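Local atomic coordinates of arylamine n-acetyltransferase (Mycobacterium smegmatis, PDB entry 1W5R), a protein that catalyses the transfer of an acetyl group, in this family taken from acetyl-coenzyme A, to the nitrogen of arylamine substrates. Residues A[64-72]-A[256-264]; A[73-84]-A[111-119]. The protein carries 1 engineered substitution. All blocks are in the same frame, centred on the assembly; numbering follows the deposited sequence.

Contact 1: A[64-72]-A[256-264]; sequences LVDRRRGGY and FGIDLGDLA
R67 reaches D262 through a sharp bend at its third torsion (chi3 -25°), which turns the NE and NH2 edge of the guanidinium onto the carboxylate. D262 presents that carboxylate from the other segment, its CG swung opposite the backbone N (chi1 162°). Both R67 donors converge on one oxygen. NE lies 2.7 Å from D262 OD2 and meets it nearly along the C-O axis. R67 NH2, 3.0 Å from the same OD2, comes in on that oxygen's syn lone pair. The oxygen stays almost in the guanidinium plane, so this side-on grip fixes how the R67 group is turned.

R69 takes the other oxygen: its NH2 is 2.7 Å from D262 OD1, a salt bridge whose hydrogen bond is weak because the angle at the proton is only 127°. Its guanidinium plane stands nearly perpendicular to the carboxylate. One aspartate thus joins two arginines in a salt-bridge network, which probably offsets the positive charge gathered there. The remaining R69 nitrogens are also engaged, NE with E42 and NH1 with D45. L263 CD1 lies over one face of this guanidinium, toward its rim, 4.0 Å from R69 CZ, and I258 CG2 packs 4.1 Å from R69 CD. Before D262 the chain is shaped by an Asx turn, D259 OD1 accepting from G261 N at 3.0 Å.

R69 begins the RGGYC sequence typical of arylamine N-acetyltransferases, in which the engineered Q73 stands for the cysteine. The contact ties the turn between helices 57-66 and 73-87 to the loop after helix 245-255. L263 also rests on L44 of helix 44-47, while I258 packs against I252 of helix 245-255 and V213 of strand 212-216.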
ATOM      1  N   LEU A  64     -27.100  -9.792  -6.107  1.00 13.23           N
ATOM      2  CA  LEU A  64     -26.319  -8.587  -5.804  1.00 13.07           C
ATOM      3  C   LEU A  64     -26.938  -7.708  -4.727  1.00 14.14           C
ATOM      4  O   LEU A  64     -26.248  -6.883  -4.125  1.00 14.46           O
ATOM      5  CB  LEU A  64     -26.081  -7.750  -7.061  1.00 13.43           C
ATOM      6  CG  LEU A  64     -24.857  -8.137  -7.891  1.00 11.88           C
ATOM      7  CD1 LEU A  64     -25.023  -9.520  -8.479  1.00 12.95           C
ATOM      8  CD2 LEU A  64     -24.619  -7.091  -8.988  1.00 12.17           C
ATOM      9  N   VAL A  65     -28.240  -7.875  -4.507  1.00 15.01           N
ATOM     10  CA  VAL A  65     -28.929  -7.105  -3.481  1.00 16.34           C
ATOM     11  C   VAL A  65     -29.208  -7.991  -2.263  1.00 17.97           C
ATOM     12  O   VAL A  65     -28.626  -7.773  -1.199  1.00 19.06           O
ATOM     13  CB  VAL A  65     -30.207  -6.423  -4.027  1.00 15.94           C
ATOM     14  CG1 VAL A  65     -30.975  -5.715  -2.897  1.00 16.56           C
ATOM     15  CG2 VAL A  65     -29.852  -5.452  -5.182  1.00 15.32           C
ATOM     16  N   ASP A  66     -30.040  -9.016  -2.434  1.00 18.76           N
ATOM     17  CA  ASP A  66     -30.528  -9.793  -1.284  1.00 20.24           C
ATOM     18  C   ASP A  66     -29.452 -10.626  -0.603  1.00 20.42           C
ATOM     19  O   ASP A  66     -29.484 -10.806   0.619  1.00 21.02           O
ATOM     20  CB  ASP A  66     -31.693 -10.704  -1.683  1.00 20.49           C
ATOM     21  CG  ASP A  66     -32.899  -9.930  -2.204  1.00 22.61           C
ATOM     22  OD1 ASP A  66     -33.006  -8.704  -1.964  1.00 25.49           O
ATOM     23  OD2 ASP A  66     -33.744 -10.560  -2.868  1.00 24.41           O
ATOM     24  N   ARG A  67     -28.506 -11.144  -1.381  1.00 20.59           N
ATOM     25  CA  ARG A  67     -27.460 -12.010  -0.818  1.00 21.04           C
ATOM     26  C   ARG A  67     -26.149 -11.287  -0.511  1.00 20.93           C
ATOM     27  O   ARG A  67     -25.190 -11.912  -0.040  1.00 21.14           O
ATOM     28  CB  ARG A  67     -27.219 -13.246  -1.702  1.00 21.22           C
ATOM     29  CG  ARG A  67     -28.500 -14.049  -1.982  1.00 21.84           C
ATOM     30  CD  ARG A  67     -28.291 -15.455  -2.552  1.00 22.81           C
ATOM     31  NE  ARG A  67     -27.045 -15.632  -3.276  1.00 26.40           N
ATOM     32  CZ  ARG A  67     -26.935 -15.744  -4.594  1.00 26.95           C
ATOM     33  NH1 ARG A  67     -28.009 -15.691  -5.378  1.00 27.85           N
ATOM     34  NH2 ARG A  67     -25.732 -15.905  -5.124  1.00 29.48           N
ATOM     35  N   ARG A  68     -26.105  -9.983  -0.794  1.00 20.61           N
ATOM     36  CA  ARG A  68     -24.944  -9.139  -0.479  1.00 20.53           C
ATOM     37  C   ARG A  68     -23.646  -9.690  -1.085  1.00 19.20           C
ATOM     38  O   ARG A  68     -22.575  -9.688  -0.474  1.00 19.33           O
ATOM     39  CB  ARG A  68     -24.842  -8.874   1.031  1.00 22.06           C
ATOM     40  CG  ARG A  68     -26.054  -8.105   1.566  1.00 24.42           C
ATOM     41  CD  ARG A  68     -26.055  -8.021   3.088  1.00 30.19           C
ATOM     42  NE  ARG A  68     -27.265  -7.375   3.600  1.00 33.04           N
ATOM     43  CZ  ARG A  68     -27.591  -7.276   4.889  1.00 35.59           C
ATOM     44  NH1 ARG A  68     -26.797  -7.780   5.831  1.00 36.96           N
ATOM     45  NH2 ARG A  68     -28.723  -6.671   5.239  1.00 36.65           N
ATOM     46  N   ARG A  69     -23.792 -10.181  -2.306  1.00 16.66           N
ATOM     47  CA  ARG A  69     -22.677 -10.570  -3.148  1.00 14.34           C
ATOM     48  C   ARG A  69     -22.431  -9.423  -4.110  1.00 13.16           C
ATOM     49  O   ARG A  69     -23.281  -8.549  -4.266  1.00 12.54           O
ATOM     50  CB  ARG A  69     -23.068 -11.813  -3.948  1.00 13.88           C
ATOM     51  CG  ARG A  69     -23.176 -13.102  -3.095  1.00 13.99           C
ATOM     52  CD  ARG A  69     -21.821 -13.679  -2.726  1.00 14.05           C
ATOM     53  NE  ARG A  69     -20.984 -13.856  -3.905  1.00 12.62           N
ATOM     54  CZ  ARG A  69     -21.026 -14.908  -4.725  1.00 12.62           C
ATOM     55  NH1 ARG A  69     -20.226 -14.939  -5.785  1.00 11.57           N
ATOM     56  NH2 ARG A  69     -21.860 -15.937  -4.496  1.00 12.55           N
ATOM     57  N   GLY A  70     -21.265  -9.422  -4.754  1.00 11.45           N
ATOM     58  CA  GLY A  70     -21.076  -8.562  -5.913  1.00 11.14           C
ATOM     59  C   GLY A  70     -21.331  -9.367  -7.174  1.00 10.20           C
ATOM     60  O   GLY A  70     -21.959 -10.429  -7.158  1.00  9.97           O
ATOM     61  N   GLY A  71     -20.826  -8.869  -8.284  1.00  9.10           N
ATOM     62  CA  GLY A  71     -20.915  -9.603  -9.539  1.00  8.80           C
ATOM     63  C   GLY A  71     -19.961  -9.010 -10.537  1.00  8.38           C
ATOM     64  O   GLY A  71     -19.163  -8.121 -10.189  1.00  8.05           O
ATOM     65  N   TYR A  72     -19.986  -9.543 -11.753  1.00  8.89           N
ATOM     66  CA  TYR A  72     -19.132  -9.016 -12.805  1.00  7.59           C
ATOM     67  C   TYR A  72     -19.932  -8.174 -13.814  1.00  7.52           C
ATOM     68  O   TYR A  72     -21.063  -7.778 -13.497  1.00  7.61           O
ATOM     69  CB  TYR A  72     -18.196 -10.099 -13.391  1.00  7.78           C
ATOM     70  CG  TYR A  72     -18.789 -11.162 -14.307  1.00  7.37           C
ATOM     71  CD1 TYR A  72     -17.946 -12.116 -14.868  1.00  7.50           C
ATOM     72  CD2 TYR A  72     -20.141 -11.180 -14.661  1.00  8.17           C
ATOM     73  CE1 TYR A  72     -18.417 -13.096 -15.734  1.00  7.47           C
ATOM     74  CE2 TYR A  72     -20.628 -12.153 -15.556  1.00  6.76           C
ATOM     75  CZ  TYR A  72     -19.742 -13.105 -16.089  1.00  7.76           C
ATOM     76  OH  TYR A  72     -20.153 -14.065 -16.988  1.00  8.49           O
ATOM     77  N   PHE A 256     -13.882  -5.704   1.057  1.00 22.38           N
ATOM     78  CA  PHE A 256     -14.813  -5.613  -0.067  1.00 20.69           C
ATOM     79  C   PHE A 256     -16.282  -5.867   0.288  1.00 20.35           C
ATOM     80  O   PHE A 256     -17.176  -5.693  -0.546  1.00 19.89           O
ATOM     81  CB  PHE A 256     -14.346  -6.519  -1.213  1.00 19.30           C
ATOM     82  CG  PHE A 256     -13.093  -6.038  -1.893  1.00 16.80           C
ATOM     83  CD1 PHE A 256     -11.873  -6.674  -1.672  1.00 15.04           C
ATOM     84  CD2 PHE A 256     -13.132  -4.948  -2.760  1.00 14.32           C
ATOM     85  CE1 PHE A 256     -10.701  -6.236  -2.319  1.00 15.05           C
ATOM     86  CE2 PHE A 256     -11.985  -4.496  -3.393  1.00 14.20           C
ATOM     87  CZ  PHE A 256     -10.759  -5.143  -3.183  1.00 14.67           C
ATOM     88  N   GLY A 257     -16.534  -6.284   1.526  1.00 20.14           N
ATOM     89  CA  GLY A 257     -17.905  -6.424   2.024  1.00 19.64           C
ATOM     90  C   GLY A 257     -18.718  -7.561   1.428  1.00 19.44           C
ATOM     91  O   GLY A 257     -19.951  -7.476   1.363  1.00 19.72           O
ATOM     92  N   ILE A 258     -18.039  -8.624   1.000  1.00 19.03           N
ATOM     93  CA  ILE A 258     -18.711  -9.773   0.385  1.00 18.98           C
ATOM     94  C   ILE A 258     -18.926 -10.880   1.418  1.00 21.23           C
ATOM     95  O   ILE A 258     -17.982 -11.314   2.089  1.00 21.40           O
ATOM     96  CB  ILE A 258     -17.923 -10.331  -0.838  1.00 18.25           C
ATOM     97  CG1 ILE A 258     -17.824  -9.265  -1.936  1.00 16.72           C
ATOM     98  CG2 ILE A 258     -18.587 -11.619  -1.381  1.00 17.36           C
ATOM     99  CD1 ILE A 258     -16.761  -9.576  -3.002  1.00 17.27           C
ATOM    100  N   ASP A 259     -20.174 -11.334   1.514  1.00 23.55           N
ATOM    101  CA  ASP A 259     -20.552 -12.428   2.405  1.00 25.93           C
ATOM    102  C   ASP A 259     -20.242 -13.786   1.766  1.00 26.98           C
ATOM    103  O   ASP A 259     -20.933 -14.208   0.837  1.00 27.70           O
ATOM    104  CB  ASP A 259     -22.044 -12.319   2.750  1.00 26.25           C
ATOM    105  CG  ASP A 259     -22.546 -13.484   3.608  1.00 27.58           C
ATOM    106  OD1 ASP A 259     -21.728 -14.138   4.291  1.00 29.32           O
ATOM    107  OD2 ASP A 259     -23.768 -13.734   3.598  1.00 29.81           O
ATOM    108  N   LEU A 260     -19.206 -14.456   2.271  1.00 28.43           N
ATOM    109  CA  LEU A 260     -18.790 -15.774   1.759  1.00 29.64           C
ATOM    110  C   LEU A 260     -19.597 -16.945   2.338  1.00 30.58           C
ATOM    111  O   LEU A 260     -19.491 -18.081   1.861  1.00 30.57           O
ATOM    112  CB  LEU A 260     -17.292 -15.998   1.978  1.00 29.83           C
ATOM    113  CG  LEU A 260     -16.288 -15.143   1.196  1.00 30.16           C
ATOM    114  CD1 LEU A 260     -14.878 -15.456   1.657  1.00 30.68           C
ATOM    115  CD2 LEU A 260     -16.408 -15.356  -0.313  1.00 29.73           C
ATOM    116  N   GLY A 261     -20.396 -16.665   3.365  1.00 31.40           N
ATOM    117  CA  GLY A 261     -21.374 -17.632   3.872  1.00 32.38           C
ATOM    118  C   GLY A 261     -22.276 -18.137   2.755  1.00 32.78           C
ATOM    119  O   GLY A 261     -22.697 -19.295   2.764  1.00 33.44           O
ATOM    120  N   ASP A 262     -22.553 -17.255   1.793  1.00 33.16           N
ATOM    121  CA  ASP A 262     -23.259 -17.579   0.542  1.00 33.14           C
ATOM    122  C   ASP A 262     -22.669 -18.800  -0.186  1.00 32.68           C
ATOM    123  O   ASP A 262     -23.393 -19.531  -0.868  1.00 32.77           O
ATOM    124  CB  ASP A 262     -23.267 -16.327  -0.370  1.00 33.62           C
ATOM    125  CG  ASP A 262     -23.584 -16.638  -1.845  1.00 34.59           C
ATOM    126  OD1 ASP A 262     -22.844 -17.408  -2.484  1.00 36.78           O
ATOM    127  OD2 ASP A 262     -24.550 -16.073  -2.388  1.00 35.82           O
ATOM    128  N   LEU A 263     -21.362 -19.017  -0.030  1.00 31.98           N
ATOM    129  CA  LEU A 263     -20.646 -20.067  -0.765  1.00 31.25           C
ATOM    130  C   LEU A 263     -20.193 -21.243   0.111  1.00 31.60           C
ATOM    131  O   LEU A 263     -19.160 -21.866  -0.152  1.00 31.30           O
ATOM    132  CB  LEU A 263     -19.452 -19.458  -1.515  1.00 30.64           C
ATOM    133  CG  LEU A 263     -19.785 -18.487  -2.655  1.00 29.06           C
ATOM    134  CD1 LEU A 263     -18.596 -17.582  -2.945  1.00 28.10           C
ATOM    135  CD2 LEU A 263     -20.245 -19.224  -3.918  1.00 27.61           C
ATOM    136  N   ALA A 264     -20.989 -21.551   1.134  1.00 32.15           N
ATOM    137  CA  ALA A 264     -20.699 -22.645   2.070  1.00 32.49           C
ATOM    138  C   ALA A 264     -20.474 -23.985   1.367  1.00 32.54           C
ATOM    139  O   ALA A 264     -21.242 -24.370   0.478  1.00 32.89           O
ATOM    140  CB  ALA A 264     -21.816 -22.769   3.090  1.00 32.59           C
TER

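Contact 2: A[73-84]-A[111-119]; sequences QYEHNGLLGYVL and QTHNVLSVA. Engineered in segment 73-84: Q73 (natural residue Cys).
Q73, the engineered replacement of a cysteine, starts a helix lying almost parallel to strand 111-119 in the papain-like arrangement of this family, axes 7.4 Å apart. Its natural cysteine, H113 and D130 correspond to the catalytic triad of these enzymes; H113 NE2 still bonds to D130. The Q73 chain, bent at chi2, sends NE2 to T112 O (2.9 Å, N-H...O angle 163°), while Q73 CB sits at the imidazole edge, 3.3 Å from H113 ND1. T112 and H113 form a classic beta bulge opposite G96.

Y74 lays ring atom CD2 3.5 Å from N114 CB. One water links Y74 OH to H113 O; another donates to both Y74 O and N114 OD1, while N114 ND2 bonds to L94 O of the adjacent strand.

A turn further on, N77 ND2 donates to N114 O (2.7 Å) and also to D130 OD1, and N77 OD1 accepts from V131 N, so this amide ties the strand to the triad aspartate as a second-shell residue. Beyond it the interface becomes apolar. L80 CG meets L116 CD1, which also comes within 3.6 Å of G81 N; G81, having no side chain, lets L116 CD2 lie close beside it. Last, L84 CD1 packs 3.9 Å from V118 CG2.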
ATOM      1  N   GLN A  73     -19.366  -7.864 -14.972  1.00  7.31           N
ATOM      2  CA  GLN A  73     -19.923  -6.823 -15.835  1.00  7.42           C
ATOM      3  C   GLN A  73     -21.406  -7.008 -16.169  1.00  7.69           C
ATOM      4  O   GLN A  73     -22.198  -6.051 -16.109  1.00  8.23           O
ATOM      5  CB  GLN A  73     -19.093  -6.679 -17.125  1.00  7.58           C
ATOM      6  CG  GLN A  73     -18.806  -7.938 -17.916  1.00  7.69           C
ATOM      7  CD  GLN A  73     -17.537  -8.678 -17.467  1.00  9.28           C
ATOM      8  OE1 GLN A  73     -17.100  -8.552 -16.327  1.00  9.48           O
ATOM      9  NE2 GLN A  73     -16.949  -9.449 -18.379  1.00 10.26           N
ATOM     10  N   TYR A  74     -21.788  -8.230 -16.534  1.00  7.98           N
ATOM     11  CA  TYR A  74     -23.187  -8.484 -16.923  1.00  7.64           C
ATOM     12  C   TYR A  74     -24.169  -8.358 -15.764  1.00  9.02           C
ATOM     13  O   TYR A  74     -25.353  -7.988 -15.939  1.00  9.59           O
ATOM     14  CB  TYR A  74     -23.328  -9.862 -17.531  1.00  8.26           C
ATOM     15  CG  TYR A  74     -22.580 -10.073 -18.816  1.00  7.55           C
ATOM     16  CD1 TYR A  74     -21.344 -10.724 -18.830  1.00  8.08           C
ATOM     17  CD2 TYR A  74     -23.099  -9.615 -20.031  1.00  7.61           C
ATOM     18  CE1 TYR A  74     -20.644 -10.925 -20.027  1.00  7.84           C
ATOM     19  CE2 TYR A  74     -22.414  -9.813 -21.235  1.00  7.99           C
ATOM     20  CZ  TYR A  74     -21.184 -10.460 -21.226  1.00  7.52           C
ATOM     21  OH  TYR A  74     -20.497 -10.697 -22.394  1.00  9.30           O
ATOM     22  N   GLU A  75     -23.677  -8.681 -14.577  1.00  7.83           N
ATOM     23  CA  GLU A  75     -24.508  -8.627 -13.381  1.00  8.61           C
ATOM     24  C   GLU A  75     -24.696  -7.187 -12.937  1.00  9.04           C
ATOM     25  O   GLU A  75     -25.810  -6.759 -12.618  1.00  9.86           O
ATOM     26  CB  GLU A  75     -23.897  -9.490 -12.270  1.00  8.30           C
ATOM     27  CG  GLU A  75     -23.917 -10.967 -12.622  1.00  8.95           C
ATOM     28  CD  GLU A  75     -23.043 -11.803 -11.720  1.00  7.49           C
ATOM     29  OE1 GLU A  75     -23.596 -12.686 -11.020  1.00  9.95           O
ATOM     30  OE2 GLU A  75     -21.803 -11.603 -11.735  1.00  8.83           O
ATOM     31  N   HIS A  76     -23.601  -6.428 -12.922  1.00  9.01           N
ATOM     32  CA  HIS A  76     -23.651  -5.017 -12.530  1.00  9.13           C
ATOM     33  C   HIS A  76     -24.518  -4.172 -13.422  1.00  9.32           C
ATOM     34  O   HIS A  76     -25.454  -3.514 -12.960  1.00  9.88           O
ATOM     35  CB  HIS A  76     -22.245  -4.438 -12.522  1.00  9.00           C
ATOM     36  CG  HIS A  76     -21.539  -4.647 -11.225  1.00  9.06           C
ATOM     37  ND1 HIS A  76     -21.815  -3.892 -10.104  1.00  9.06           N
ATOM     38  CD2 HIS A  76     -20.605  -5.556 -10.852  1.00  9.50           C
ATOM     39  CE1 HIS A  76     -21.062  -4.310  -9.102  1.00  9.81           C
ATOM     40  NE2 HIS A  76     -20.325  -5.326  -9.527  1.00  9.19           N
ATOM     41  N   ASN A  77     -24.202  -4.177 -14.701  1.00  9.23           N
ATOM     42  CA  ASN A  77     -24.941  -3.336 -15.631  1.00  9.69           C
ATOM     43  C   ASN A  77     -26.316  -3.883 -15.916  1.00  9.80           C
ATOM     44  O   ASN A  77     -27.237  -3.112 -16.204  1.00 10.35           O
ATOM     45  CB  ASN A  77     -24.113  -3.071 -16.884  1.00  9.11           C
ATOM     46  CG  ASN A  77     -22.967  -2.104 -16.595  1.00  8.05           C
ATOM     47  OD1 ASN A  77     -23.128  -1.180 -15.798  1.00 10.43           O
ATOM     48  ND2 ASN A  77     -21.812  -2.334 -17.209  1.00  8.59           N
ATOM     49  N   GLY A  78     -26.475  -5.192 -15.801  1.00  9.96           N
ATOM     50  CA  GLY A  78     -27.813  -5.760 -15.920  1.00 10.47           C
ATOM     51  C   GLY A  78     -28.683  -5.212 -14.808  1.00 10.36           C
ATOM     52  O   GLY A  78     -29.761  -4.660 -15.066  1.00 10.74           O
ATOM     53  N   LEU A  79     -28.211  -5.334 -13.568  1.00 10.22           N
ATOM     54  CA  LEU A  79     -28.949  -4.837 -12.420  1.00 11.45           C
ATOM     55  C   LEU A  79     -29.266  -3.351 -12.550  1.00 11.53           C
ATOM     56  O   LEU A  79     -30.418  -2.929 -12.356  1.00 12.81           O
ATOM     57  CB  LEU A  79     -28.163  -5.094 -11.122  1.00 11.10           C
ATOM     58  CG  LEU A  79     -28.778  -4.533  -9.832  1.00 12.18           C
ATOM     59  CD1 LEU A  79     -30.121  -5.158  -9.547  1.00 12.80           C
ATOM     60  CD2 LEU A  79     -27.839  -4.753  -8.656  1.00 12.03           C
ATOM     61  N   LEU A  80     -28.249  -2.545 -12.841  1.00 11.33           N
ATOM     62  CA  LEU A  80     -28.463  -1.102 -12.935  1.00 11.57           C
ATOM     63  C   LEU A  80     -29.423  -0.766 -14.063  1.00 12.15           C
ATOM     64  O   LEU A  80     -30.228   0.162 -13.939  1.00 11.82           O
ATOM     65  CB  LEU A  80     -27.123  -0.374 -13.122  1.00 11.87           C
ATOM     66  CG  LEU A  80     -27.206   1.157 -13.112  1.00 10.99           C
ATOM     67  CD1 LEU A  80     -27.957   1.692 -11.899  1.00 11.22           C
ATOM     68  CD2 LEU A  80     -25.801   1.743 -13.167  1.00 11.23           C
ATOM     69  N   GLY A  81     -29.348  -1.519 -15.153  1.00 12.39           N
ATOM     70  CA  GLY A  81     -30.280  -1.348 -16.269  1.00 13.11           C
ATOM     71  C   GLY A  81     -31.732  -1.465 -15.826  1.00 13.20           C
ATOM     72  O   GLY A  81     -32.560  -0.614 -16.160  1.00 13.67           O
ATOM     73  N   TYR A  82     -32.050  -2.506 -15.060  1.00 13.77           N
ATOM     74  CA  TYR A  82     -33.413  -2.699 -14.546  1.00 14.29           C
ATOM     75  C   TYR A  82     -33.802  -1.575 -13.607  1.00 14.80           C
ATOM     76  O   TYR A  82     -34.922  -1.047 -13.689  1.00 15.72           O
ATOM     77  CB  TYR A  82     -33.538  -4.039 -13.816  1.00 14.25           C
ATOM     78  CG  TYR A  82     -33.375  -5.251 -14.711  1.00 14.15           C
ATOM     79  CD1 TYR A  82     -32.355  -6.192 -14.485  1.00 13.97           C
ATOM     80  CD2 TYR A  82     -34.251  -5.470 -15.775  1.00 14.47           C
ATOM     81  CE1 TYR A  82     -32.215  -7.306 -15.319  1.00 14.95           C
ATOM     82  CE2 TYR A  82     -34.121  -6.571 -16.605  1.00 14.76           C
ATOM     83  CZ  TYR A  82     -33.108  -7.497 -16.370  1.00 14.54           C
ATOM     84  OH  TYR A  82     -32.971  -8.592 -17.184  1.00 14.63           O
ATOM     85  N   VAL A  83     -32.878  -1.190 -12.730  1.00 14.63           N
ATOM     86  CA  VAL A  83     -33.141  -0.134 -11.755  1.00 15.15           C
ATOM     87  C   VAL A  83     -33.459   1.176 -12.462  1.00 15.16           C
ATOM     88  O   VAL A  83     -34.454   1.843 -12.123  1.00 15.37           O
ATOM     89  CB  VAL A  83     -31.957   0.065 -10.778  1.00 14.69           C
ATOM     90  CG1 VAL A  83     -32.125   1.354  -9.997  1.00 15.89           C
ATOM     91  CG2 VAL A  83     -31.844  -1.112  -9.852  1.00 15.01           C
ATOM     92  N   LEU A  84     -32.644   1.543 -13.451  1.00 15.06           N
ATOM     93  CA  LEU A  84     -32.837   2.828 -14.129  1.00 15.56           C
ATOM     94  C   LEU A  84     -34.143   2.876 -14.913  1.00 16.24           C
ATOM     95  O   LEU A  84     -34.843   3.893 -14.889  1.00 16.46           O
ATOM     96  CB  LEU A  84     -31.647   3.194 -15.010  1.00 15.19           C
ATOM     97  CG  LEU A  84     -30.322   3.418 -14.269  1.00 14.26           C
ATOM     98  CD1 LEU A  84     -29.244   3.664 -15.288  1.00 13.69           C
ATOM     99  CD2 LEU A  84     -30.352   4.556 -13.221  1.00 14.95           C
ATOM    100  N   GLN A 111     -16.979 -10.525 -27.731  1.00  9.84           N
ATOM    101  CA  GLN A 111     -17.876  -9.611 -27.045  1.00  9.68           C
ATOM    102  C   GLN A 111     -18.061 -10.168 -25.635  1.00  9.58           C
ATOM    103  O   GLN A 111     -18.743 -11.178 -25.433  1.00 10.52           O
ATOM    104  CB  GLN A 111     -19.223  -9.500 -27.761  1.00 10.16           C
ATOM    105  CG  GLN A 111     -19.149  -8.829 -29.124  1.00 11.17           C
ATOM    106  CD  GLN A 111     -20.499  -8.826 -29.788  1.00 14.52           C
ATOM    107  OE1 GLN A 111     -21.479  -8.317 -29.225  1.00 19.48           O
ATOM    108  NE2 GLN A 111     -20.572  -9.402 -30.984  1.00 18.51           N
ATOM    109  N   THR A 112     -17.414  -9.516 -24.665  1.00  8.53           N
ATOM    110  CA  THR A 112     -17.446  -9.990 -23.276  1.00  8.77           C
ATOM    111  C   THR A 112     -17.894  -8.908 -22.295  1.00  8.76           C
ATOM    112  O   THR A 112     -17.900  -9.123 -21.078  1.00  8.45           O
ATOM    113  CB  THR A 112     -16.074 -10.478 -22.814  1.00  8.25           C
ATOM    114  OG1 THR A 112     -15.178  -9.365 -22.775  1.00  8.97           O
ATOM    115  CG2 THR A 112     -15.523 -11.569 -23.722  1.00  9.15           C
ATOM    116  N   HIS A 113     -18.247  -7.738 -22.819  1.00  8.85           N
ATOM    117  CA  HIS A 113     -18.669  -6.638 -21.954  1.00  9.01           C
ATOM    118  C   HIS A 113     -20.097  -6.215 -22.269  1.00  9.05           C
ATOM    119  O   HIS A 113     -20.615  -6.477 -23.374  1.00 10.04           O
ATOM    120  CB  HIS A 113     -17.698  -5.457 -22.073  1.00  9.55           C
ATOM    121  CG  HIS A 113     -17.819  -4.448 -20.967  1.00  9.02           C
ATOM    122  ND1 HIS A 113     -18.233  -4.776 -19.692  1.00 10.03           N
ATOM    123  CD2 HIS A 113     -17.529  -3.123 -20.934  1.00  8.81           C
ATOM    124  CE1 HIS A 113     -18.229  -3.692 -18.935  1.00  9.54           C
ATOM    125  NE2 HIS A 113     -17.807  -2.674 -19.665  1.00  8.20           N
ATOM    126  N   ASN A 114     -20.724  -5.564 -21.298  1.00  9.22           N
ATOM    127  CA  ASN A 114     -22.110  -5.103 -21.391  1.00  9.84           C
ATOM    128  C   ASN A 114     -22.125  -3.751 -20.696  1.00  9.74           C
ATOM    129  O   ASN A 114     -21.634  -3.636 -19.569  1.00 10.31           O
ATOM    130  CB  ASN A 114     -23.021  -6.132 -20.689  1.00 10.64           C
ATOM    131  CG  ASN A 114     -24.468  -5.662 -20.463  1.00 11.40           C
ATOM    132  OD1 ASN A 114     -25.065  -6.033 -19.453  1.00 14.73           O
ATOM    133  ND2 ASN A 114     -25.038  -4.887 -21.395  1.00 11.96           N
ATOM    134  N   VAL A 115     -22.632  -2.729 -21.398  1.00  9.63           N
ATOM    135  CA  VAL A 115     -22.742  -1.377 -20.848  1.00 10.28           C
ATOM    136  C   VAL A 115     -24.140  -0.822 -21.155  1.00 10.50           C
ATOM    137  O   VAL A 115     -24.924  -1.474 -21.864  1.00 10.94           O
ATOM    138  CB  VAL A 115     -21.635  -0.412 -21.371  1.00 10.28           C
ATOM    139  CG1 VAL A 115     -20.261  -0.951 -21.017  1.00 10.98           C
ATOM    140  CG2 VAL A 115     -21.755  -0.160 -22.889  1.00 10.75           C
ATOM    141  N   LEU A 116     -24.454   0.357 -20.615  1.00 11.15           N
ATOM    142  CA  LEU A 116     -25.785   0.942 -20.807  1.00 11.39           C
ATOM    143  C   LEU A 116     -25.708   2.228 -21.599  1.00 12.00           C
ATOM    144  O   LEU A 116     -24.769   3.015 -21.422  1.00 12.12           O
ATOM    145  CB  LEU A 116     -26.447   1.242 -19.466  1.00 11.67           C
ATOM    146  CG  LEU A 116     -26.530   0.057 -18.501  1.00 10.30           C
ATOM    147  CD1 LEU A 116     -27.109   0.533 -17.168  1.00 11.94           C
ATOM    148  CD2 LEU A 116     -27.356  -1.087 -19.112  1.00 11.28           C
ATOM    149  N   SER A 117     -26.696   2.428 -22.469  1.00 11.97           N
ATOM    150  CA  SER A 117     -26.907   3.729 -23.085  1.00 12.84           C
ATOM    151  C   SER A 117     -28.226   4.272 -22.527  1.00 13.56           C
ATOM    152  O   SER A 117     -29.292   3.658 -22.718  1.00 13.52           O
ATOM    153  CB  SER A 117     -26.920   3.611 -24.601  1.00 13.01           C
ATOM    154  OG  SER A 117     -27.359   4.832 -25.175  1.00 13.41           O
ATOM    155  N   VAL A 118     -28.139   5.390 -21.805  1.00 14.25           N
ATOM    156  CA  VAL A 118     -29.243   5.876 -20.973  1.00 15.27           C
ATOM    157  C   VAL A 118     -29.703   7.261 -21.428  1.00 16.95           C
ATOM    158  O   VAL A 118     -28.886   8.145 -21.657  1.00 16.91           O
ATOM    159  CB  VAL A 118     -28.834   5.913 -19.476  1.00 15.01           C
ATOM    160  CG1 VAL A 118     -29.952   6.409 -18.579  1.00 15.18           C
ATOM    161  CG2 VAL A 118     -28.364   4.535 -19.011  1.00 13.80           C
ATOM    162  N   ALA A 119     -31.016   7.418 -21.570  1.00 18.70           N
ATOM    163  CA  ALA A 119     -31.607   8.720 -21.885  1.00 20.70           C
ATOM    164  C   ALA A 119     -32.464   9.192 -20.720  1.00 22.58           C
ATOM    165  O   ALA A 119     -33.156   8.394 -20.084  1.00 21.17           O
ATOM    166  CB  ALA A 119     -32.447   8.629 -23.157  1.00 21.21           C
TER
HETATM  167  O   HOH W   1     -26.815  -7.851 -18.367  1.00 13.37           O
HETATM  168  O   HOH W   2     -21.249  -9.142 -24.413  1.00 14.53           O

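In the fold
Contact 2 lies deep in the fold, its centre about 9 Å from that of the chain, and contact 1 is nearer the surface, its centre about 15 Å out; the centres of the two contacts are about 19 Å apart. Contact 1 joins two loops mainly by charge, partly open to solvent. Contact 2 sets a helix on a strand of the eight-stranded sheet, with amides and bound waters at one end and leucines and valine at the other. The two share no segment but are continuous in the chain: 64-72 runs straight into 73-84, and L64 packs on L79 where helices 57-66 and 73-87 meet. Along the sequence, contact 2 is nested within the loop that contact 1 closes.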